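Local atomic coordinates of epsin-2 (PDB entry 6ENR), a protein that binds membranes enriched in phosphatidylinositol 3,5- and 4,5-bisphosphate and is required for endocytosis and actin localization, represented here by its ENTH domain. Residues 27-32 with 69-74; 54-59 with 78-83; 107-112 with 121-126. One frame throughout, in Å; residues are numbered along the deposited sequence.

Contact 1: residues 27-32 with 69-74; sequences TANDSR and YWRHVA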
loop_
_atom_site.group_PDB
_atom_site.type_symbol
_atom_site.label_atom_id
_atom_site.label_comp_id
_atom_site.label_asym_id
_atom_site.label_seq_id
_atom_site.Cartn_x
_atom_site.Cartn_y
_atom_site.Cartn_z
ATOM N N THR A 27 2.181 7.014 5.591
ATOM C CA THR A 27 2.539 5.679 6.074
ATOM C C THR A 27 3.197 5.722 7.436
ATOM O O THR A 27 3.705 4.704 7.881
ATOM C CB THR A 27 3.411 4.953 5.056
ATOM O OG1 THR A 27 4.652 5.643 4.913
ATOM C CG2 THR A 27 2.663 4.893 3.750
ATOM N N ALA A 28 3.090 6.877 8.116
ATOM C CA ALA A 28 3.700 7.085 9.405
ATOM C C ALA A 28 3.113 6.158 10.483
ATOM O O ALA A 28 1.952 5.707 10.429
ATOM C CB ALA A 28 3.591 8.589 9.829
ATOM N N ASN A 29 3.953 5.898 11.472
ATOM C CA ASN A 29 3.630 5.007 12.577
ATOM C C ASN A 29 2.767 5.754 13.574
ATOM O O ASN A 29 3.270 6.270 14.595
ATOM C CB ASN A 29 4.956 4.492 13.266
ATOM C CG ASN A 29 4.669 3.457 14.362
ATOM O OD1 ASN A 29 3.574 2.865 14.361
ATOM N ND2 ASN A 29 5.613 3.247 15.293
ATOM N N ASP A 30 1.480 5.862 13.308
ATOM C CA ASP A 30 0.581 6.557 14.217
ATOM C C ASP A 30 -0.754 6.025 13.843
ATOM O O ASP A 30 -0.829 5.257 12.897
ATOM C CB ASP A 30 0.697 8.090 14.064
ATOM C CG ASP A 30 0.231 8.603 12.714
ATOM O OD1 ASP A 30 -0.818 8.178 12.241
ATOM O OD2 ASP A 30 0.929 9.449 12.133
ATOM N N SER A 31 -1.813 6.358 14.576
ATOM C CA SER A 31 -3.120 5.791 14.307
ATOM C C SER A 31 -3.973 6.501 13.257
ATOM O O SER A 31 -5.042 6.002 12.961
ATOM C CB SER A 31 -3.948 5.724 15.619
ATOM O OG SER A 31 -4.062 7.024 16.158
ATOM N N ARG A 32 -3.527 7.624 12.698
ATOM C CA ARG A 32 -4.274 8.292 11.625
ATOM C C ARG A 32 -4.199 7.417 10.396
ATOM O O ARG A 32 -3.131 6.917 10.074
ATOM C CB ARG A 32 -3.637 9.638 11.239
ATOM C CG ARG A 32 -3.938 10.723 12.214
ATOM C CD ARG A 32 -2.999 11.901 12.044
ATOM N NE ARG A 32 -2.889 12.614 13.318
ATOM C CZ ARG A 32 -3.823 13.414 13.848
ATOM N NH1 ARG A 32 -4.978 13.627 13.224
ATOM N NH2 ARG A 32 -3.592 14.011 15.020
ATOM N N TYR A 69 6.333 -2.059 14.511
ATOM C CA TYR A 69 6.124 -1.147 13.380
ATOM C C TYR A 69 5.078 -1.601 12.363
ATOM O O TYR A 69 5.065 -1.128 11.211
ATOM C CB TYR A 69 7.502 -0.800 12.765
ATOM C CG TYR A 69 8.377 -0.119 13.818
ATOM C CD1 TYR A 69 8.336 1.241 14.022
ATOM C CD2 TYR A 69 9.198 -0.867 14.645
ATOM C CE1 TYR A 69 9.126 1.854 15.014
ATOM C CE2 TYR A 69 9.963 -0.283 15.638
ATOM C CZ TYR A 69 9.928 1.080 15.818
ATOM O OH TYR A 69 10.723 1.645 16.806
ATOM N N TRP A 70 4.202 -2.497 12.791
ATOM C CA TRP A 70 3.022 -2.920 12.021
ATOM C C TRP A 70 2.175 -1.825 11.380
ATOM O O TRP A 70 1.612 -2.037 10.312
ATOM C CB TRP A 70 2.101 -3.802 12.839
ATOM C CG TRP A 70 1.392 -3.155 13.982
ATOM C CD1 TRP A 70 1.801 -3.048 15.284
ATOM C CD2 TRP A 70 0.130 -2.571 13.898
ATOM N NE1 TRP A 70 0.849 -2.375 16.011
ATOM C CE2 TRP A 70 -0.189 -2.070 15.191
ATOM C CE3 TRP A 70 -0.769 -2.377 12.836
ATOM C CZ2 TRP A 70 -1.380 -1.405 15.467
ATOM C CZ3 TRP A 70 -1.956 -1.708 13.118
ATOM C CH2 TRP A 70 -2.251 -1.248 14.438
ATOM N N ARG A 71 2.061 -0.659 12.042
ATOM C CA ARG A 71 1.265 0.405 11.394
ATOM C C ARG A 71 1.894 0.860 10.054
ATOM O O ARG A 71 1.128 1.264 9.149
ATOM C CB ARG A 71 1.101 1.600 12.320
ATOM C CG ARG A 71 0.221 1.336 13.538
ATOM C CD ARG A 71 0.189 2.520 14.471
ATOM N NE ARG A 71 -0.509 2.250 15.707
ATOM C CZ ARG A 71 -0.025 1.627 16.774
ATOM N NH1 ARG A 71 1.206 1.096 16.821
ATOM N NH2 ARG A 71 -0.827 1.465 17.822
ATOM N N HIS A 72 3.224 0.801 9.908
ATOM C CA HIS A 72 3.858 1.113 8.614
ATOM C C HIS A 72 3.341 0.197 7.490
ATOM O O HIS A 72 3.100 0.597 6.327
ATOM C CB HIS A 72 5.348 0.910 8.702
ATOM C CG HIS A 72 6.068 2.019 9.381
ATOM N ND1 HIS A 72 7.360 1.894 9.809
ATOM C CD2 HIS A 72 5.698 3.290 9.650
ATOM C CE1 HIS A 72 7.759 3.037 10.347
ATOM N NE2 HIS A 72 6.772 3.908 10.243
ATOM N N VAL A 73 3.242 -1.071 7.849
ATOM C CA VAL A 73 2.688 -2.081 6.942
ATOM C C VAL A 73 1.252 -1.866 6.567
ATOM O O VAL A 73 0.928 -1.882 5.372
ATOM C CB VAL A 73 2.872 -3.460 7.562
ATOM C CG1 VAL A 73 2.439 -4.536 6.573
ATOM C CG2 VAL A 73 4.305 -3.623 8.046
ATOM N N ALA A 74 0.405 -1.738 7.565
ATOM C CA ALA A 74 -1.026 -1.574 7.362
ATOM C C ALA A 74 -1.309 -0.406 6.475
ATOM O O ALA A 74 -2.040 -0.493 5.509
ATOM C CB ALA A 74 -1.687 -1.405 8.684
HETATM O O HOH W 1 3.148 0.436 14.572
#
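Asn29, in the loop that follows helix 19-26 of the ENTH domain, meets Arg71 and His72 on the first turn of helix 70-86. In related epsins this face of the domain takes up the inositol phosphate headgroup, so a similar role is probable here. The loop is folded on itself: Asn29 is the centre of an inverse gamma turn, and Asp30 OD1 accepts from Arg32 N in an Asx turn. A chi1 of -175° sets Asn29 CG beside the carbonyl carbon, and the amide lies obliquely across the Arg71 chain, OD1 3.4 Å from Arg71 CD. One water links the two, donating to Asn29 OD1 and accepting from Arg71 N and NH1, its oxygen 3.0 Å from either nitrogen. Asp30 O approaches the same methylene, 3.3 Å from Arg71 CD. The Arg71 chain runs extended from CG to NE, and Trp70 CZ2 lies 3.5 Å from the plane of its guanidinium, over the centre. The other branch of the Asn29 amide, ND2, comes 3.6 Å from Tyr69 CD1, with amide and ring planes 54° apart. His72 presents its ring edge to the loop: CD2 sits 3.0 Å from Thr27 O, near the ring plane, while NE2 lies 3.6 Å from Asn29 CB. Around these groups Lys75 bonds to Asp30 OD1 and to the carbonyls of Ala28 and Arg32, tying more of the loop to helix 70-86. Thr27 OG1 bonds to Arg62 and to Val23 O, and its side chain packs on Leu59 and Val79, where helices 19-26, 49-63 and 70-86 converge.

Contact 2: residues 54-59 with 78-83; sequences EIMDML and TVLDYL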
loop_
_atom_site.group_PDB
_atom_site.type_symbol
_atom_site.label_atom_id
_atom_site.label_comp_id
_atom_site.label_asym_id
_atom_site.label_seq_id
_atom_site.Cartn_x
_atom_site.Cartn_y
_atom_site.Cartn_z
ATOM N N GLU A 54 9.999 7.508 -5.962
ATOM C CA GLU A 54 9.993 7.889 -4.576
ATOM C C GLU A 54 8.901 7.215 -3.756
ATOM O O GLU A 54 9.158 6.701 -2.637
ATOM C CB GLU A 54 9.942 9.420 -4.355
ATOM C CG GLU A 54 9.986 9.706 -2.854
ATOM C CD GLU A 54 11.194 9.038 -2.169
ATOM O OE1 GLU A 54 12.293 9.213 -2.776
ATOM O OE2 GLU A 54 11.042 8.306 -1.098
ATOM N N ILE A 55 7.719 7.170 -4.330
ATOM C CA ILE A 55 6.590 6.603 -3.639
ATOM C C ILE A 55 6.845 5.120 -3.350
ATOM O O ILE A 55 6.699 4.673 -2.193
ATOM C CB ILE A 55 5.296 6.784 -4.458
ATOM C CG1 ILE A 55 4.934 8.292 -4.492
ATOM C CG2 ILE A 55 4.162 6.041 -3.800
ATOM C CD1 ILE A 55 3.929 8.630 -5.533
ATOM N N MET A 56 7.205 4.389 -4.392
ATOM C CA MET A 56 7.405 2.917 -4.317
ATOM C C MET A 56 8.611 2.576 -3.490
ATOM O O MET A 56 8.621 1.558 -2.808
ATOM C CB MET A 56 7.446 2.329 -5.728
ATOM C CG MET A 56 6.236 2.544 -6.648
ATOM S SD MET A 56 4.560 2.445 -5.860
ATOM C CE MET A 56 4.375 0.689 -5.724
ATOM N N ASP A 57 9.639 3.446 -3.478
ATOM C CA ASP A 57 10.804 3.239 -2.609
ATOM C C ASP A 57 10.382 3.192 -1.140
ATOM O O ASP A 57 10.812 2.278 -0.353
ATOM C CB ASP A 57 11.841 4.311 -2.812
ATOM C CG ASP A 57 13.200 3.957 -2.207
ATOM O OD1 ASP A 57 13.768 2.875 -2.482
ATOM O OD2 ASP A 57 13.699 4.792 -1.511
ATOM N N MET A 58 9.592 4.179 -0.744
ATOM C CA MET A 58 9.111 4.251 0.615
ATOM C C MET A 58 8.141 3.155 0.947
ATOM O O MET A 58 8.159 2.595 2.084
ATOM C CB MET A 58 8.425 5.597 0.900
ATOM C CG MET A 58 7.928 5.751 2.344
ATOM S SD MET A 58 9.179 5.411 3.614
ATOM C CE MET A 58 10.305 6.732 3.135
ATOM N N LEU A 59 7.244 2.864 0.015
ATOM C CA LEU A 59 6.319 1.761 0.250
ATOM C C LEU A 59 7.023 0.405 0.370
ATOM O O LEU A 59 6.672 -0.432 1.218
ATOM C CB LEU A 59 5.230 1.729 -0.783
ATOM C CG LEU A 59 4.286 2.907 -0.888
ATOM C CD1 LEU A 59 3.330 2.761 -2.060
ATOM C CD2 LEU A 59 3.505 3.039 0.426
ATOM N N THR A 78 -2.700 0.053 2.607
ATOM C CA THR A 78 -3.839 0.901 2.194
ATOM C C THR A 78 -3.469 1.720 0.959
ATOM O O THR A 78 -4.297 1.878 -0.005
ATOM C CB THR A 78 -4.280 1.838 3.333
ATOM O OG1 THR A 78 -4.630 1.024 4.478
ATOM C CG2 THR A 78 -5.534 2.676 2.918
ATOM N N VAL A 79 -2.265 2.323 1.011
ATOM C CA VAL A 79 -1.734 3.116 -0.141
ATOM C C VAL A 79 -1.643 2.251 -1.353
ATOM O O VAL A 79 -2.040 2.644 -2.438
ATOM C CB VAL A 79 -0.377 3.851 0.204
ATOM C CG1 VAL A 79 0.235 4.462 -1.022
ATOM C CG2 VAL A 79 -0.535 4.859 1.293
ATOM N N LEU A 80 -1.131 1.015 -1.197
ATOM C CA LEU A 80 -0.945 0.187 -2.354
ATOM C C LEU A 80 -2.317 -0.189 -2.999
ATOM O O LEU A 80 -2.500 -0.133 -4.218
ATOM C CB LEU A 80 -0.117 -1.005 -1.928
ATOM C CG LEU A 80 0.714 -1.758 -2.894
ATOM C CD1 LEU A 80 1.568 -0.849 -3.763
ATOM C CD2 LEU A 80 1.511 -2.817 -2.134
ATOM N N ASP A 81 -3.248 -0.530 -2.124
ATOM C CA ASP A 81 -4.576 -0.893 -2.504
ATOM C C ASP A 81 -5.198 0.235 -3.334
ATOM O O ASP A 81 -5.860 -0.044 -4.339
ATOM C CB ASP A 81 -5.445 -1.156 -1.240
ATOM C CG ASP A 81 -6.618 -2.103 -1.490
ATOM O OD1 ASP A 81 -6.479 -3.015 -2.311
ATOM O OD2 ASP A 81 -7.676 -1.978 -0.836
ATOM N N TYR A 82 -4.984 1.496 -2.937
ATOM C CA TYR A 82 -5.509 2.654 -3.651
ATOM C C TYR A 82 -4.777 2.832 -4.989
ATOM O O TYR A 82 -5.393 2.975 -6.019
ATOM C CB TYR A 82 -5.401 3.931 -2.798
ATOM C CG TYR A 82 -6.181 5.084 -3.344
ATOM C CD1 TYR A 82 -7.528 5.273 -2.972
ATOM C CD2 TYR A 82 -5.610 5.993 -4.204
ATOM C CE1 TYR A 82 -8.277 6.357 -3.472
ATOM C CE2 TYR A 82 -6.348 7.020 -4.741
ATOM C CZ TYR A 82 -7.702 7.179 -4.347
ATOM O OH TYR A 82 -8.395 8.174 -4.880
ATOM N N LEU A 83 -3.445 2.744 -4.977
ATOM C CA LEU A 83 -2.683 2.935 -6.200
ATOM C C LEU A 83 -3.003 1.918 -7.286
ATOM O O LEU A 83 -2.991 2.227 -8.493
ATOM C CB LEU A 83 -1.191 2.942 -5.870
ATOM C CG LEU A 83 -0.651 4.110 -5.086
ATOM C CD1 LEU A 83 0.822 3.882 -4.838
ATOM C CD2 LEU A 83 -0.922 5.460 -5.718
#
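Leu59 of helix 49-63 meets Val79 and Leu83 of helix 70-86 inside the ENTH domain, a compact all-helical superhelix in which these two consecutive helices form an antiparallel pair. The segment axes make an angle of 142° and come no nearer than 11.4 Å, so side chains, and not backbones, span the interface. Every cross-contact is apolar. Among the branched aliphatic residues, Leu59 grips Val79 with both methyls, CD1 at 3.7 Å and CD2 at 3.8 Å from Val79 CG1. Its CD1 also reaches Leu83, the two leucines approaching tip to tip with Leu59 CD1 and Leu83 CD1 3.9 Å apart. Ile55, one helical turn earlier, adds CG2 to the same methyl of Leu83; this branch is anti to the backbone N of Ile55, which aims it across the interface. The thioether contacts form a second group. Met56 leaves its helix neither toward nor away from helix 70-86; bends at chi2 (-39°) and chi3 (-78°) turn its end to it. The Met56 and Leu83 side chains run past each other in opposite directions, Met56 SD 4.1 Å from Leu83 CD1. Further packing comes from other helices: Leu42 lies against Ile55 and Leu39 against Val79, both from helix 36-45, while Trp94 of helix 89-97 touches both Met56 and Leu80. At the end of the bent methionine, the Met56 and Leu80 side chains cross at about a right angle, with Met56 CE 3.8 Å from Leu80 CD1.

Contact 3: residues 107-112 with 121-126; sequences EFRHEN and IIRVKA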
loop_
_atom_site.group_PDB
_atom_site.type_symbol
_atom_site.label_atom_id
_atom_site.label_comp_id
_atom_site.label_asym_id
_atom_site.label_seq_id
_atom_site.Cartn_x
_atom_site.Cartn_y
_atom_site.Cartn_z
ATOM N N GLU A 107 0.064 -13.576 5.987
ATOM C CA GLU A 107 0.269 -14.300 7.276
ATOM C C GLU A 107 1.005 -13.447 8.300
ATOM O O GLU A 107 1.463 -13.999 9.317
ATOM C CB GLU A 107 1.059 -15.618 7.040
ATOM C CG GLU A 107 0.516 -16.695 6.039
ATOM C CD GLU A 107 1.548 -17.934 5.786
ATOM O OE1 GLU A 107 2.773 -17.850 6.198
ATOM O OE2 GLU A 107 1.162 -19.028 5.180
ATOM N N PHE A 108 1.025 -12.108 8.122
ATOM C CA PHE A 108 1.679 -11.197 9.060
ATOM C C PHE A 108 1.013 -11.300 10.421
ATOM O O PHE A 108 -0.262 -11.129 10.539
ATOM C CB PHE A 108 1.546 -9.737 8.548
ATOM C CG PHE A 108 2.242 -8.712 9.398
ATOM C CD1 PHE A 108 3.531 -8.325 9.093
ATOM C CD2 PHE A 108 1.583 -8.106 10.504
ATOM C CE1 PHE A 108 4.126 -7.340 9.806
ATOM C CE2 PHE A 108 2.230 -7.200 11.300
ATOM C CZ PHE A 108 3.514 -6.835 10.966
ATOM N N ARG A 109 1.845 -11.479 11.427
ATOM C CA ARG A 109 1.454 -11.567 12.835
ATOM C C ARG A 109 2.141 -10.493 13.658
ATOM O O ARG A 109 3.355 -10.283 13.581
ATOM C CB ARG A 109 1.896 -12.962 13.366
ATOM C CG ARG A 109 1.458 -14.142 12.464
ATOM C CD ARG A 109 0.015 -14.405 12.676
ATOM N NE ARG A 109 -0.751 -15.143 11.690
ATOM C CZ ARG A 109 -1.985 -15.548 11.910
ATOM N NH1 ARG A 109 -2.559 -15.337 13.081
ATOM N NH2 ARG A 109 -2.656 -16.177 10.989
ATOM N N HIS A 110 1.413 -9.822 14.502
ATOM C CA HIS A 110 1.988 -9.106 15.618
ATOM C C HIS A 110 0.937 -9.115 16.742
ATOM O O HIS A 110 -0.137 -8.632 16.506
ATOM C CB HIS A 110 2.352 -7.665 15.277
ATOM C CG HIS A 110 2.914 -6.921 16.448
ATOM N ND1 HIS A 110 4.160 -7.200 16.962
ATOM C CD2 HIS A 110 2.404 -5.932 17.220
ATOM C CE1 HIS A 110 4.385 -6.435 18.026
ATOM N NE2 HIS A 110 3.329 -5.671 18.216
ATOM N N GLU A 111 1.275 -9.718 17.871
ATOM C CA GLU A 111 0.493 -9.736 19.103
ATOM C C GLU A 111 1.160 -8.660 19.948
ATOM O O GLU A 111 2.361 -8.719 20.154
ATOM C CB GLU A 111 0.655 -11.022 19.876
ATOM C CG GLU A 111 0.007 -12.279 19.368
ATOM C CD GLU A 111 0.098 -13.395 20.417
ATOM O OE1 GLU A 111 0.648 -14.487 20.074
ATOM O OE2 GLU A 111 -0.356 -13.179 21.596
ATOM N N ASN A 112 0.403 -7.694 20.421
ATOM C CA ASN A 112 0.920 -6.723 21.375
ATOM C C ASN A 112 1.067 -7.393 22.733
ATOM O O ASN A 112 0.757 -8.573 22.906
ATOM C CB ASN A 112 0.083 -5.458 21.360
ATOM C CG ASN A 112 -1.225 -5.562 22.154
ATOM O OD1 ASN A 112 -1.560 -6.587 22.728
ATOM N ND2 ASN A 112 -1.973 -4.447 22.188
ATOM N N ILE A 121 -6.008 -7.109 10.528
ATOM C CA ILE A 121 -6.448 -6.297 9.405
ATOM C C ILE A 121 -5.461 -6.275 8.231
ATOM O O ILE A 121 -5.874 -6.214 7.107
ATOM C CB ILE A 121 -6.848 -4.850 9.823
ATOM C CG1 ILE A 121 -7.379 -4.073 8.614
ATOM C CG2 ILE A 121 -5.728 -4.052 10.477
ATOM C CD1 ILE A 121 -8.585 -4.731 7.985
ATOM N N ILE A 122 -4.172 -6.294 8.497
ATOM C CA ILE A 122 -3.191 -6.468 7.449
ATOM C C ILE A 122 -3.413 -7.758 6.604
ATOM O O ILE A 122 -3.291 -7.780 5.378
ATOM C CB ILE A 122 -1.793 -6.501 8.041
ATOM C CG1 ILE A 122 -1.371 -5.086 8.475
ATOM C CG2 ILE A 122 -0.797 -6.968 7.029
ATOM C CD1 ILE A 122 -0.256 -5.077 9.446
ATOM N N ARG A 123 -3.634 -8.840 7.310
ATOM C CA ARG A 123 -3.919 -10.138 6.674
ATOM C C ARG A 123 -5.096 -10.029 5.795
ATOM O O ARG A 123 -5.101 -10.506 4.641
ATOM C CB ARG A 123 -4.134 -11.185 7.709
ATOM C CG ARG A 123 -2.869 -11.429 8.511
ATOM C CD ARG A 123 -2.844 -12.817 9.208
ATOM N NE ARG A 123 -3.894 -12.946 10.223
ATOM C CZ ARG A 123 -3.783 -12.568 11.509
ATOM N NH1 ARG A 123 -2.683 -11.953 11.968
ATOM N NH2 ARG A 123 -4.814 -12.724 12.329
ATOM N N VAL A 124 -6.108 -9.398 6.332
ATOM C CA VAL A 124 -7.357 -9.245 5.565
ATOM C C VAL A 124 -7.081 -8.510 4.250
ATOM O O VAL A 124 -7.423 -9.048 3.182
ATOM C CB VAL A 124 -8.471 -8.596 6.384
ATOM C CG1 VAL A 124 -9.663 -8.267 5.493
ATOM C CG2 VAL A 124 -8.911 -9.552 7.469
ATOM N N LYS A 125 -6.404 -7.368 4.356
ATOM C CA LYS A 125 -6.143 -6.509 3.182
ATOM C C LYS A 125 -5.172 -7.186 2.204
ATOM O O LYS A 125 -5.315 -7.059 1.008
ATOM C CB LYS A 125 -5.422 -5.230 3.542
ATOM C CG LYS A 125 -5.937 -4.278 4.555
ATOM C CD LYS A 125 -4.738 -3.337 4.966
ATOM C CE LYS A 125 -5.143 -1.965 5.523
ATOM N NZ LYS A 125 -6.150 -1.245 4.582
ATOM N N ALA A 126 -4.126 -7.793 2.728
ATOM C CA ALA A 126 -3.134 -8.424 1.891
ATOM C C ALA A 126 -3.843 -9.578 1.134
ATOM O O ALA A 126 -3.666 -9.716 -0.091
ATOM C CB ALA A 126 -2.010 -8.963 2.707
#
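A bend at chi3 (-65°) turns the end of Arg123, on helix 120-134, toward Phe108 and Arg109, and a bend at chi2 folds Arg109 back to meet it. The result is an arginine-arginine stack that fastens the loop after helix 99-105 onto the next long helix of the ENTH domain. The guanidinium planes are only 5° apart and their centres 3.5 Å, while the two chains cross at about a right angle. Two like charges face each other here, and Asp117, whose OD2 forms a salt bridge with Arg123 NH2, probably offsets part of their repulsion. The edge of the same guanidinium serves the backbone: Arg123 NH1 donates to Phe108 O at 2.9 Å, with an N-H...O angle of 165°. Phe108 O lies in the guanidinium plane, whereas the donor is tilted somewhat from the carbonyl plane. One group is therefore held by its edge and by a face. Arg109 NE also makes a weak bond to Glu107 O of its own loop. Replacing Arg123 with an alanine would probably cost Phe108 O its side-chain donor and Asp117 this salt bridge, and leave the Arg109 guanidinium freer to turn. Beside this polar cluster the contact is apolar. Ile122 CD1 packs 3.7 Å from Phe108 CD2, and Ile122 CG2 lies 3.9 Å from Phe108 CB. Trp70, Ala74 and Leu77 of helix 70-86 extend this patch, Trp70 against Phe108 and the other two against Ile122. Within the stack, Arg109 NH1 stands over the centre of the Arg123 guanidinium, 3.4 Å from Arg123 CZ.

In the fold
Helix 70-86 is shared by contacts 1 and 2: its first turn receives a surface loop, while its middle packs in the interior, where the centre of contact 2 lies about 5 Å from the centre of the chain. Contacts 1 and 3, their centres about 11 and 14 Å from it, are surface contacts between a loop and a helix. Their chemistry follows: contact 2 is wholly apolar, contact 1 adds a water bridge to its packing, and contact 3 joins a direct bond and stacked guanidinium groups to a small apolar patch. The sites adjoin. Contacts 1 and 2 touch at Thr27, Trp70 meets the His110 ring, and Thr78 OG1 probably bonds to Lys125 NZ at 2.7 Å.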